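Local atomic coordinates of peptide ABC transporter permease (Staphylococcus hominis, PDB entry 6EXS), a protein that probably takes up peptides in a proton-coupled manner, as a POT-family member of the major facilitator superfamily, and here binds a thioalcohol-conjugated peptide, a precursor of axillary malodour. Residues V20-E25 with Y155-L160; E28-Y33 with A162-I167; I168-V173 with G331-Q336. One frame throughout, in Å; residues are numbered along the deposited sequence.

Interaction 1: residues V20-E25 with Y155-L160. With OLC ((2R)-2,3-dihydroxypropyl (9Z)-octadec-9-enoate), chain L; C3H (2-[[(2~{R})-2-azanyl-3-[(3~{S})-3-methyl-1-oxidanyl-hexan-3-yl]sulfanyl-propanoyl]amino]ethanoic acid), chain O.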
loop_
_atom_site.group_PDB
_atom_site.type_symbol
_atom_site.label_atom_id
_atom_site.label_comp_id
_atom_site.label_asym_id
_atom_site.label_seq_id
_atom_site.Cartn_x
_atom_site.Cartn_y
_atom_site.Cartn_z
ATOM N N VAL A 20 -10.937 -19.683 1.759
ATOM C CA VAL A 20 -9.841 -19.860 2.709
ATOM C C VAL A 20 -8.968 -18.610 2.697
ATOM O O VAL A 20 -8.748 -18.037 3.757
ATOM C CB VAL A 20 -9.034 -21.168 2.444
ATOM C CG1 VAL A 20 -7.852 -21.311 3.406
ATOM C CG2 VAL A 20 -9.936 -22.389 2.540
ATOM N N LEU A 21 -8.563 -18.136 1.497
ATOM C CA LEU A 21 -7.673 -16.979 1.322
ATOM C C LEU A 21 -8.342 -15.628 1.591
ATOM O O LEU A 21 -7.638 -14.675 1.966
ATOM C CB LEU A 21 -6.964 -17.001 -0.033
ATOM C CG LEU A 21 -6.084 -18.249 -0.247
ATOM C CD1 LEU A 21 -5.450 -18.244 -1.588
ATOM C CD2 LEU A 21 -5.038 -18.429 0.859
ATOM N N PHE A 22 -9.687 -15.559 1.475
ATOM C CA PHE A 22 -10.453 -14.357 1.794
ATOM C C PHE A 22 -10.379 -14.140 3.316
ATOM O O PHE A 22 -10.078 -13.027 3.744
ATOM C CB PHE A 22 -11.917 -14.472 1.309
ATOM C CG PHE A 22 -12.786 -13.256 1.565
ATOM C CD1 PHE A 22 -13.320 -13.012 2.828
ATOM C CD2 PHE A 22 -13.120 -12.388 0.530
ATOM C CE1 PHE A 22 -14.128 -11.897 3.062
ATOM C CE2 PHE A 22 -13.945 -11.282 0.763
ATOM C CZ PHE A 22 -14.435 -11.041 2.027
ATOM N N PHE A 23 -10.621 -15.210 4.123
ATOM C CA PHE A 23 -10.565 -15.176 5.595
ATOM C C PHE A 23 -9.152 -14.843 6.069
ATOM O O PHE A 23 -8.999 -14.046 6.993
ATOM C CB PHE A 23 -11.017 -16.525 6.179
ATOM C CG PHE A 23 -11.233 -16.601 7.679
ATOM C CD1 PHE A 23 -10.159 -16.765 8.547
ATOM C CD2 PHE A 23 -12.514 -16.590 8.216
ATOM C CE1 PHE A 23 -10.366 -16.909 9.927
ATOM C CE2 PHE A 23 -12.719 -16.731 9.592
ATOM C CZ PHE A 23 -11.646 -16.892 10.439
ATOM N N VAL A 24 -8.125 -15.448 5.439
ATOM C CA VAL A 24 -6.706 -15.226 5.754
ATOM C C VAL A 24 -6.319 -13.769 5.447
ATOM O O VAL A 24 -5.769 -13.094 6.319
ATOM C CB VAL A 24 -5.792 -16.254 5.031
ATOM C CG1 VAL A 24 -4.318 -15.879 5.146
ATOM C CG2 VAL A 24 -6.031 -17.667 5.549
ATOM N N GLU A 25 -6.633 -13.278 4.225
ATOM C CA GLU A 25 -6.342 -11.895 3.819
ATOM C C GLU A 25 -7.092 -10.887 4.691
ATOM O O GLU A 25 -6.489 -9.910 5.128
ATOM C CB GLU A 25 -6.638 -11.674 2.327
ATOM C CG GLU A 25 -6.251 -10.303 1.789
ATOM C CD GLU A 25 -4.780 -10.003 1.574
ATOM O OE1 GLU A 25 -4.490 -8.958 0.952
ATOM O OE2 GLU A 25 -3.921 -10.817 1.985
ATOM N N TYR A 155 -10.241 -8.747 -3.015
ATOM C CA TYR A 155 -9.871 -7.416 -2.557
ATOM C C TYR A 155 -10.932 -6.770 -1.649
ATOM O O TYR A 155 -10.628 -5.751 -1.023
ATOM C CB TYR A 155 -9.461 -6.521 -3.727
ATOM C CG TYR A 155 -8.205 -7.024 -4.403
ATOM C CD1 TYR A 155 -6.986 -7.046 -3.729
ATOM C CD2 TYR A 155 -8.230 -7.471 -5.718
ATOM C CE1 TYR A 155 -5.829 -7.535 -4.341
ATOM C CE2 TYR A 155 -7.085 -7.965 -6.340
ATOM C CZ TYR A 155 -5.885 -7.999 -5.648
ATOM O OH TYR A 155 -4.757 -8.473 -6.277
ATOM N N MET A 156 -12.124 -7.405 -1.492
ATOM C CA MET A 156 -13.170 -6.950 -0.564
ATOM C C MET A 156 -12.720 -7.236 0.862
ATOM O O MET A 156 -13.039 -6.465 1.764
ATOM C CB MET A 156 -14.502 -7.649 -0.820
ATOM C CG MET A 156 -15.282 -7.062 -1.967
ATOM S SD MET A 156 -16.857 -7.916 -2.259
ATOM C CE MET A 156 -17.781 -7.438 -0.748
ATOM N N SER A 157 -11.969 -8.344 1.061
ATOM C CA SER A 157 -11.406 -8.740 2.354
ATOM C C SER A 157 -10.409 -7.686 2.838
ATOM O O SER A 157 -10.360 -7.407 4.038
ATOM C CB SER A 157 -10.749 -10.120 2.269
ATOM O OG SER A 157 -9.558 -10.164 1.494
ATOM N N VAL A 158 -9.672 -7.057 1.884
ATOM C CA VAL A 158 -8.681 -5.991 2.088
ATOM C C VAL A 158 -9.363 -4.749 2.700
ATOM O O VAL A 158 -9.007 -4.341 3.807
ATOM C CB VAL A 158 -7.888 -5.667 0.772
ATOM C CG1 VAL A 158 -7.010 -4.426 0.935
ATOM C CG2 VAL A 158 -7.041 -6.856 0.319
ATOM N N ASN A 159 -10.364 -4.185 1.990
ATOM C CA ASN A 159 -11.135 -3.007 2.408
ATOM C C ASN A 159 -12.024 -3.265 3.629
ATOM O O ASN A 159 -12.217 -2.336 4.423
ATOM C CB ASN A 159 -11.934 -2.420 1.258
ATOM C CG ASN A 159 -11.092 -1.962 0.102
ATOM O OD1 ASN A 159 -11.198 -2.483 -1.007
ATOM N ND2 ASN A 159 -10.246 -0.970 0.326
ATOM N N LEU A 160 -12.528 -4.516 3.814
ATOM C CA LEU A 160 -13.313 -4.844 5.012
ATOM C C LEU A 160 -12.413 -4.833 6.250
ATOM O O LEU A 160 -12.812 -4.302 7.287
ATOM C CB LEU A 160 -14.079 -6.169 4.889
ATOM C CG LEU A 160 -15.367 -6.115 4.053
ATOM C CD1 LEU A 160 -15.738 -7.485 3.557
ATOM C CD2 LEU A 160 -16.533 -5.493 4.838
HETATM C C24 OLC L . -20.390 -12.635 -3.591
HETATM C C5 OLC L . -19.031 -11.625 4.595
HETATM C C4 OLC L . -19.114 -12.023 3.135
HETATM C C3 OLC L . -17.764 -12.362 2.525
HETATM C C2 OLC L . -17.842 -12.894 1.097
HETATM C C21 OLC L . -19.826 -11.265 -1.565
HETATM C C1 OLC L . -18.178 -11.856 0.065
HETATM C C22 OLC L . -19.452 -11.617 -2.985
HETATM O O19 OLC L . -17.608 -10.803 -0.055
HETATM O O25 OLC L . -20.128 -12.807 -4.975
HETATM O O23 OLC L . -19.468 -10.419 -3.766
HETATM O O20 OLC L . -19.199 -12.252 -0.711
HETATM O O2 C3H O . -5.895 -0.968 1.301
HETATM C C11 C3H O . -6.869 -0.394 0.965
HETATM O O3 C3H O . -7.339 -0.428 -0.233
HETATM C C10 C3H O . -7.682 0.509 1.846
HETATM N N1 C3H O . -6.907 1.139 2.887
HETATM C C9 C3H O . -6.252 2.269 2.677
HETATM O O1 C3H O . -5.514 2.444 1.720
HETATM C C8 C3H O . -6.442 3.387 3.648
HETATM N N C3H O . -7.043 2.866 4.867
HETATM C C7 C3H O . -5.100 4.023 4.015
HETATM S S C3H O . -4.676 5.598 3.223
HETATM C C3 C3H O . -5.814 6.975 3.784
HETATM C C4 C3H O . -5.521 7.193 5.246
HETATM C C5 C3H O . -7.249 6.545 3.450
HETATM C C6 C3H O . -8.372 7.396 4.000
HETATM O O C3H O . -9.197 6.688 4.865
HETATM C C2 C3H O . -5.535 8.262 3.013
HETATM C C1 C3H O . -6.685 8.780 2.165
HETATM C C C3H O . -6.318 10.055 1.458
#
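Phe-22 lays its ring flat over Ser-157, and this CH-pi contact is the centre of the packing: Ser-157 CB lies 3.5 Å from the centroid of the Phe-22 ring, only 5° off the ring normal. A chi1 of -179° extends the ring toward the neighbouring helix. Its opposite face takes C2 of a monoolein lipid, set toward the rim, so the phenyl group is sandwiched between protein and lipid.

Apolar contacts finish the edge of the same ring. Near its plane, Met-156 CB meets Phe-22 CE2 at 4.0 Å and Leu-160 CD1 meets Phe-22 CZ at 4.1 Å. These groups belong to helices 16-44 and 147-174 of the MFS transporter fold, which run side by side here, their short segments 8.4 Å apart and inclined at 22°.

The polar groups make no hydrogen bond across the interface. Ser-157 OG touches the Glu-25 chain at CG (3.3 Å) but bonds back to the carbonyl of Phe-154 on its own helix. Glu-25, which opens the ExxER motif of POT transporters, runs alongside Val-158, with Glu-25 OE1 3.4 Å from Val-158 CG2. The other branch of Val-158, CG1, faces the bound conjugated peptide, and Asn-159 ND2 gives a weak hydrogen bond of 3.0 Å to the ligand carboxylate oxygen O3.

Interaction 2: residues E28-Y33 with A162-I167. With C3H (2-[[(2~{R})-2-azanyl-3-[(3~{S})-3-methyl-1-oxidanyl-hexan-3-yl]sulfanyl-propanoyl]amino]ethanoic acid), chain O.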
loop_
_atom_site.group_PDB
_atom_site.type_symbol
_atom_site.label_atom_id
_atom_site.label_comp_id
_atom_site.label_asym_id
_atom_site.label_seq_id
_atom_site.Cartn_x
_atom_site.Cartn_y
_atom_site.Cartn_z
ATOM N N GLU A 28 -5.170 -10.452 8.005
ATOM C CA GLU A 28 -3.855 -9.838 7.834
ATOM C C GLU A 28 -4.039 -8.344 7.547
ATOM O O GLU A 28 -3.280 -7.531 8.074
ATOM C CB GLU A 28 -3.053 -10.523 6.710
ATOM C CG GLU A 28 -1.594 -10.078 6.648
ATOM C CD GLU A 28 -1.326 -8.797 5.881
ATOM O OE1 GLU A 28 -0.495 -7.981 6.343
ATOM O OE2 GLU A 28 -1.958 -8.602 4.820
ATOM N N ARG A 29 -5.030 -7.988 6.705
ATOM C CA ARG A 29 -5.323 -6.595 6.381
ATOM C C ARG A 29 -5.957 -5.845 7.570
ATOM O O ARG A 29 -5.635 -4.673 7.783
ATOM C CB ARG A 29 -6.147 -6.476 5.093
ATOM C CG ARG A 29 -5.442 -7.008 3.836
ATOM C CD ARG A 29 -4.379 -6.070 3.271
ATOM N NE ARG A 29 -3.120 -6.224 3.995
ATOM C CZ ARG A 29 -2.084 -5.401 3.910
ATOM N NH1 ARG A 29 -2.131 -4.338 3.115
ATOM N NH2 ARG A 29 -0.982 -5.642 4.609
ATOM N N PHE A 30 -6.832 -6.540 8.359
ATOM C CA PHE A 30 -7.462 -6.040 9.583
ATOM C C PHE A 30 -6.347 -5.641 10.559
ATOM O O PHE A 30 -6.305 -4.503 11.041
ATOM C CB PHE A 30 -8.338 -7.144 10.221
ATOM C CG PHE A 30 -8.924 -6.808 11.575
ATOM C CD1 PHE A 30 -8.203 -7.041 12.746
ATOM C CD2 PHE A 30 -10.206 -6.281 11.684
ATOM C CE1 PHE A 30 -8.735 -6.703 14.000
ATOM C CE2 PHE A 30 -10.741 -5.955 12.941
ATOM C CZ PHE A 30 -9.999 -6.162 14.088
ATOM N N SER A 31 -5.443 -6.591 10.845
ATOM C CA SER A 31 -4.350 -6.378 11.777
ATOM C C SER A 31 -3.303 -5.395 11.235
ATOM O O SER A 31 -2.772 -4.611 12.032
ATOM C CB SER A 31 -3.748 -7.706 12.212
ATOM O OG SER A 31 -3.289 -8.463 11.107
ATOM N N TYR A 32 -3.050 -5.372 9.895
ATOM C CA TYR A 32 -2.098 -4.413 9.316
ATOM C C TYR A 32 -2.606 -2.997 9.430
ATOM O O TYR A 32 -1.863 -2.133 9.903
ATOM C CB TYR A 32 -1.754 -4.696 7.846
ATOM C CG TYR A 32 -0.950 -3.583 7.187
ATOM C CD1 TYR A 32 0.392 -3.379 7.504
ATOM C CD2 TYR A 32 -1.533 -2.734 6.246
ATOM C CE1 TYR A 32 1.128 -2.347 6.923
ATOM C CE2 TYR A 32 -0.805 -1.701 5.652
ATOM C CZ TYR A 32 0.525 -1.509 5.997
ATOM O OH TYR A 32 1.264 -0.515 5.390
ATOM N N TYR A 33 -3.852 -2.747 8.976
ATOM C CA TYR A 33 -4.427 -1.409 8.986
ATOM C C TYR A 33 -4.792 -0.930 10.381
ATOM O O TYR A 33 -4.753 0.268 10.621
ATOM C CB TYR A 33 -5.588 -1.276 7.989
ATOM C CG TYR A 33 -5.081 -1.195 6.563
ATOM C CD1 TYR A 33 -4.321 -0.110 6.133
ATOM C CD2 TYR A 33 -5.290 -2.238 5.668
ATOM C CE1 TYR A 33 -3.798 -0.058 4.843
ATOM C CE2 TYR A 33 -4.772 -2.197 4.372
ATOM C CZ TYR A 33 -4.012 -1.111 3.973
ATOM O OH TYR A 33 -3.519 -1.039 2.698
ATOM N N ALA A 162 -9.478 -3.138 6.453
ATOM C CA ALA A 162 -9.106 -1.727 6.548
ATOM C C ALA A 162 -10.225 -0.850 7.137
ATOM O O ALA A 162 -9.911 0.146 7.782
ATOM C CB ALA A 162 -8.693 -1.200 5.186
ATOM N N LEU A 163 -11.510 -1.202 6.906
ATOM C CA LEU A 163 -12.671 -0.451 7.403
ATOM C C LEU A 163 -12.989 -0.723 8.870
ATOM O O LEU A 163 -13.178 0.230 9.616
ATOM C CB LEU A 163 -13.925 -0.677 6.509
ATOM C CG LEU A 163 -15.299 -0.266 7.075
ATOM C CD1 LEU A 163 -15.430 1.270 7.241
ATOM C CD2 LEU A 163 -16.425 -0.816 6.236
ATOM N N ILE A 164 -13.071 -2.011 9.268
ATOM C CA ILE A 164 -13.448 -2.458 10.619
ATOM C C ILE A 164 -12.367 -2.202 11.705
ATOM O O ILE A 164 -12.720 -1.767 12.808
ATOM C CB ILE A 164 -13.899 -3.957 10.587
ATOM C CG1 ILE A 164 -15.113 -4.158 9.630
ATOM C CG2 ILE A 164 -14.249 -4.478 11.981
ATOM C CD1 ILE A 164 -15.392 -5.616 9.184
ATOM N N SER A 165 -11.083 -2.507 11.419
ATOM C CA SER A 165 -10.004 -2.393 12.406
ATOM C C SER A 165 -9.829 -0.988 13.040
ATOM O O SER A 165 -9.713 -0.971 14.264
ATOM C CB SER A 165 -8.681 -2.909 11.858
ATOM O OG SER A 165 -8.267 -2.243 10.677
ATOM N N PRO A 166 -9.830 0.182 12.328
ATOM C CA PRO A 166 -9.714 1.471 13.041
ATOM C C PRO A 166 -10.902 1.722 13.985
ATOM O O PRO A 166 -10.698 2.245 15.088
ATOM C CB PRO A 166 -9.652 2.499 11.903
ATOM C CG PRO A 166 -9.230 1.711 10.691
ATOM C CD PRO A 166 -9.958 0.418 10.875
ATOM N N ILE A 167 -12.123 1.283 13.582
ATOM C CA ILE A 167 -13.346 1.383 14.390
ATOM C C ILE A 167 -13.167 0.605 15.706
ATOM O O ILE A 167 -13.510 1.138 16.767
ATOM C CB ILE A 167 -14.620 0.965 13.588
ATOM C CG1 ILE A 167 -14.868 1.917 12.387
ATOM C CG2 ILE A 167 -15.871 0.877 14.477
ATOM C CD1 ILE A 167 -15.916 1.422 11.328
HETATM O O2 C3H O . -5.895 -0.968 1.301
HETATM C C11 C3H O . -6.869 -0.394 0.965
HETATM O O3 C3H O . -7.339 -0.428 -0.233
HETATM C C10 C3H O . -7.682 0.509 1.846
HETATM N N1 C3H O . -6.907 1.139 2.887
HETATM C C9 C3H O . -6.252 2.269 2.677
HETATM O O1 C3H O . -5.514 2.444 1.720
HETATM C C8 C3H O . -6.442 3.387 3.648
HETATM N N C3H O . -7.043 2.866 4.867
HETATM C C7 C3H O . -5.100 4.023 4.015
HETATM S S C3H O . -4.676 5.598 3.223
HETATM C C3 C3H O . -5.814 6.975 3.784
HETATM C C4 C3H O . -5.521 7.193 5.246
HETATM C C5 C3H O . -7.249 6.545 3.450
HETATM C C6 C3H O . -8.372 7.396 4.000
HETATM O O C3H O . -9.197 6.688 4.865
HETATM C C2 C3H O . -5.535 8.262 3.013
HETATM C C1 C3H O . -6.685 8.780 2.165
HETATM C C C3H O . -6.318 10.055 1.458
#
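The peptide pocket of the transporter takes part of its wall from this contact, through Tyr-33 of helix 16-44 and Ala-162 of helix 147-174. Across the helices, Ala-162 CB sits obliquely by the Tyr-33 ring, 3.6 Å from CD2. One face of that ring lies beneath N1, the amide nitrogen of the bound conjugated peptide, while Tyr-32 CD2 packs over the middle of the opposite face. Tyr-33 OH is 2.8 Å from the ligand carboxylate oxygen O2. Ala-162 CB also lies 3.7 Å from ligand N1.

One turn earlier on helix 16-44, Phe-30 extends (chi1 173°) across the interface to cover Ser-165. Ser-165 CB lies over one face, 3.8 Å from the Phe-30 ring centroid and 15° off the normal. At the ring's edge, in plane, Ile-164 CG2 meets Phe-30 CE2 at 3.9 Å. Ser-165 OG is hydrogen-bonded to the carbonyl of Gly-161 within its own helix.

Beside the interface, Arg-29 grips Glu-28 side-on with NE and NH2, a salt bridge in which NE and Glu-28 OE2 are 2.8 Å apart. Both belong, with Glu-25, to the ExxER motif, which in POT relatives is tied to proton coupling. Ser-165 under the face of Phe-30 and Ala-162 oblique to Tyr-33 join, at a crossing of -45°, the first and fifth membrane helices of the N-terminal MFS bundle, which line the central cavity beside that motif.

Interaction 3: residues I168-V173 with G331-Q336. With C3H (2-[[(2~{R})-2-azanyl-3-[(3~{S})-3-methyl-1-oxidanyl-hexan-3-yl]sulfanyl-propanoyl]amino]ethanoic acid), chain O.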
loop_
_atom_site.group_PDB
_atom_site.type_symbol
_atom_site.label_atom_id
_atom_site.label_comp_id
_atom_site.label_asym_id
_atom_site.label_seq_id
_atom_site.Cartn_x
_atom_site.Cartn_y
_atom_site.Cartn_z
ATOM N N ILE A 168 -12.566 -0.609 15.648
ATOM C CA ILE A 168 -12.329 -1.462 16.830
ATOM C C ILE A 168 -11.207 -0.918 17.733
ATOM O O ILE A 168 -11.347 -0.937 18.961
ATOM C CB ILE A 168 -12.111 -2.962 16.440
ATOM C CG1 ILE A 168 -13.440 -3.580 15.920
ATOM C CG2 ILE A 168 -11.527 -3.797 17.609
ATOM C CD1 ILE A 168 -13.368 -5.001 15.447
ATOM N N LEU A 169 -10.115 -0.424 17.131
ATOM C CA LEU A 169 -8.941 0.029 17.867
ATOM C C LEU A 169 -8.984 1.488 18.316
ATOM O O LEU A 169 -8.120 1.892 19.099
ATOM C CB LEU A 169 -7.673 -0.281 17.082
ATOM C CG LEU A 169 -7.423 -1.787 16.944
ATOM C CD1 LEU A 169 -6.481 -2.072 15.853
ATOM C CD2 LEU A 169 -6.922 -2.401 18.236
ATOM N N GLN A 170 -10.042 2.240 17.947
ATOM C CA GLN A 170 -10.219 3.617 18.404
ATOM C C GLN A 170 -10.293 3.663 19.928
ATOM O O GLN A 170 -9.713 4.570 20.529
ATOM C CB GLN A 170 -11.442 4.285 17.753
ATOM C CG GLN A 170 -11.680 5.746 18.185
ATOM C CD GLN A 170 -10.471 6.650 18.034
ATOM O OE1 GLN A 170 -9.813 6.688 16.990
ATOM N NE2 GLN A 170 -10.208 7.470 19.046
ATOM N N HIS A 171 -10.938 2.644 20.548
ATOM C CA HIS A 171 -11.065 2.505 22.002
ATOM C C HIS A 171 -9.700 2.439 22.689
ATOM O O HIS A 171 -9.501 3.126 23.686
ATOM C CB HIS A 171 -11.910 1.270 22.376
ATOM C CG HIS A 171 -11.848 0.926 23.836
ATOM N ND1 HIS A 171 -12.426 1.749 24.804
ATOM C CD2 HIS A 171 -11.237 -0.112 24.456
ATOM C CE1 HIS A 171 -12.159 1.180 25.969
ATOM N NE2 HIS A 171 -11.446 0.059 25.816
ATOM N N PHE A 172 -8.763 1.621 22.151
ATOM C CA PHE A 172 -7.426 1.442 22.716
ATOM C C PHE A 172 -6.582 2.706 22.654
ATOM O O PHE A 172 -5.795 2.943 23.565
ATOM C CB PHE A 172 -6.718 0.254 22.081
ATOM C CG PHE A 172 -7.338 -1.075 22.426
ATOM C CD1 PHE A 172 -8.392 -1.586 21.674
ATOM C CD2 PHE A 172 -6.850 -1.830 23.483
ATOM C CE1 PHE A 172 -8.960 -2.819 21.986
ATOM C CE2 PHE A 172 -7.409 -3.073 23.785
ATOM C CZ PHE A 172 -8.462 -3.560 23.033
ATOM N N VAL A 173 -6.776 3.537 21.605
ATOM C CA VAL A 173 -6.123 4.847 21.459
ATOM C C VAL A 173 -6.736 5.781 22.521
ATOM O O VAL A 173 -5.987 6.466 23.223
ATOM C CB VAL A 173 -6.249 5.442 20.028
ATOM C CG1 VAL A 173 -5.400 6.704 19.880
ATOM C CG2 VAL A 173 -5.872 4.416 18.964
ATOM N N GLY A 331 -13.389 9.957 16.351
ATOM C CA GLY A 331 -12.110 9.435 16.809
ATOM C C GLY A 331 -11.074 9.514 15.706
ATOM O O GLY A 331 -11.356 9.130 14.565
ATOM N N GLU A 332 -9.871 10.034 16.035
ATOM C CA GLU A 332 -8.753 10.273 15.102
ATOM C C GLU A 332 -8.391 9.068 14.243
ATOM O O GLU A 332 -8.046 9.279 13.083
ATOM C CB GLU A 332 -7.507 10.851 15.800
ATOM C CG GLU A 332 -6.929 10.004 16.923
ATOM C CD GLU A 332 -7.438 10.306 18.317
ATOM O OE1 GLU A 332 -8.667 10.219 18.539
ATOM O OE2 GLU A 332 -6.598 10.579 19.205
ATOM N N ALA A 333 -8.511 7.821 14.768
ATOM C CA ALA A 333 -8.203 6.609 13.985
ATOM C C ALA A 333 -9.257 6.274 12.925
ATOM O O ALA A 333 -8.936 5.579 11.959
ATOM C CB ALA A 333 -7.964 5.415 14.896
ATOM N N LEU A 334 -10.491 6.810 13.070
ATOM C CA LEU A 334 -11.596 6.606 12.121
ATOM C C LEU A 334 -11.392 7.318 10.780
ATOM O O LEU A 334 -12.055 6.964 9.810
ATOM C CB LEU A 334 -12.951 6.960 12.741
ATOM C CG LEU A 334 -13.678 5.791 13.384
ATOM C CD1 LEU A 334 -13.276 5.618 14.818
ATOM C CD2 LEU A 334 -15.166 5.984 13.303
ATOM N N PHE A 335 -10.440 8.270 10.699
ATOM C CA PHE A 335 -10.066 8.934 9.443
ATOM C C PHE A 335 -9.563 7.901 8.418
ATOM O O PHE A 335 -9.692 8.145 7.224
ATOM C CB PHE A 335 -8.932 9.940 9.678
ATOM C CG PHE A 335 -9.325 11.288 10.223
ATOM C CD1 PHE A 335 -10.318 12.046 9.607
ATOM C CD2 PHE A 335 -8.639 11.846 11.295
ATOM C CE1 PHE A 335 -10.655 13.311 10.091
ATOM C CE2 PHE A 335 -8.970 13.119 11.771
ATOM C CZ PHE A 335 -9.982 13.834 11.174
ATOM N N GLN A 336 -8.978 6.762 8.896
ATOM C CA GLN A 336 -8.435 5.646 8.091
ATOM C C GLN A 336 -9.513 4.734 7.476
ATOM O O GLN A 336 -9.207 3.965 6.556
ATOM C CB GLN A 336 -7.469 4.776 8.929
ATOM C CG GLN A 336 -6.304 5.518 9.545
ATOM C CD GLN A 336 -5.521 6.226 8.488
ATOM O OE1 GLN A 336 -5.617 7.446 8.337
ATOM N NE2 GLN A 336 -4.781 5.457 7.693
HETATM O O2 C3H O . -5.895 -0.968 1.301
HETATM C C11 C3H O . -6.869 -0.394 0.965
HETATM O O3 C3H O . -7.339 -0.428 -0.233
HETATM C C10 C3H O . -7.682 0.509 1.846
HETATM N N1 C3H O . -6.907 1.139 2.887
HETATM C C9 C3H O . -6.252 2.269 2.677
HETATM O O1 C3H O . -5.514 2.444 1.720
HETATM C C8 C3H O . -6.442 3.387 3.648
HETATM N N C3H O . -7.043 2.866 4.867
HETATM C C7 C3H O . -5.100 4.023 4.015
HETATM S S C3H O . -4.676 5.598 3.223
HETATM C C3 C3H O . -5.814 6.975 3.784
HETATM C C4 C3H O . -5.521 7.193 5.246
HETATM C C5 C3H O . -7.249 6.545 3.450
HETATM C C6 C3H O . -8.372 7.396 4.000
HETATM O O C3H O . -9.197 6.688 4.865
HETATM C C2 C3H O . -5.535 8.262 3.013
HETATM C C1 C3H O . -6.685 8.780 2.165
HETATM C C C3H O . -6.318 10.055 1.458
#
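Gln-170 makes the polar link between helix 147-174 and residues 331-336, the loop leading into helix 338-357. The first helix belongs to the N-terminal bundle, the loop and helix 338-357 to the C-terminal one, so the contact bridges the two halves of the MFS fold. The Gln-170 amide works at both ends. The carbonyl OE1 accepts the backbone N-H of Ala-333 at 2.8 Å, with a C=O...N angle of 158° and the donor slightly tilted from the carbonyl plane. The amide nitrogen NE2 donates to Glu-332 OE1 at 3.2 Å, coming from above the carboxylate plane, 55° out of it. The two side chains cross at about a right angle.

A bend in the Gln-170 chain at chi2 (53°) brings the amide against the loop. Gly-331 CA packs 3.5 Å from Gln-170 CD, and the absence of a side chain there allows this close approach to the amide. Leu-334 crosses the aliphatic part of Gln-170, its CD1 3.7 Å from Gln-170 CB. One turn along the helix, Val-173 brings CG1 toward the Glu-332 carboxylate.

Outside this shell, both polar groups have second partners. Gln-170 NE2 also bonds to Asp-174 OD1, which should help fix the rotation of the amide. Glu-332 OE1 forms a salt bridge with Arg-329, so the carboxylate is held between an arginine and an amide, and its buried charge is probably balanced by that arginine. Within the loop, Leu-334 N bonds back to Gly-331 O and closes a turn that contains Ala-333.

The far end of the same loop reaches the pocket, where its backbone meets the conjugated peptide. Phe-335 O accepts a hydrogen bond from the ligand hydroxyl O at 2.8 Å, and Gln-336 O accepts one from the ligand amino nitrogen N at 3.0 Å.

Interactions 1 and 2 join the same two helices, 16-44 and 147-174, at successive levels, and both set a phenylalanine ring over a serine CB; they touch where Val-158 O meets Arg-29 CB. Interaction 1 is partly buried, with lipid on one side, whereas interactions 2 and 3 are buried. Interaction 3 stays on helix 147-174 but trades the helix partner for the loop 331-336, and hydrogen bonds replace ring packing. It adjoins interaction 2 through Pro-166 and Ala-333, and lies about 21 Å, centre to centre, from interaction 1. All three reach the ligand: 1 and 2 chiefly by side chains, 3 by backbone carbonyls.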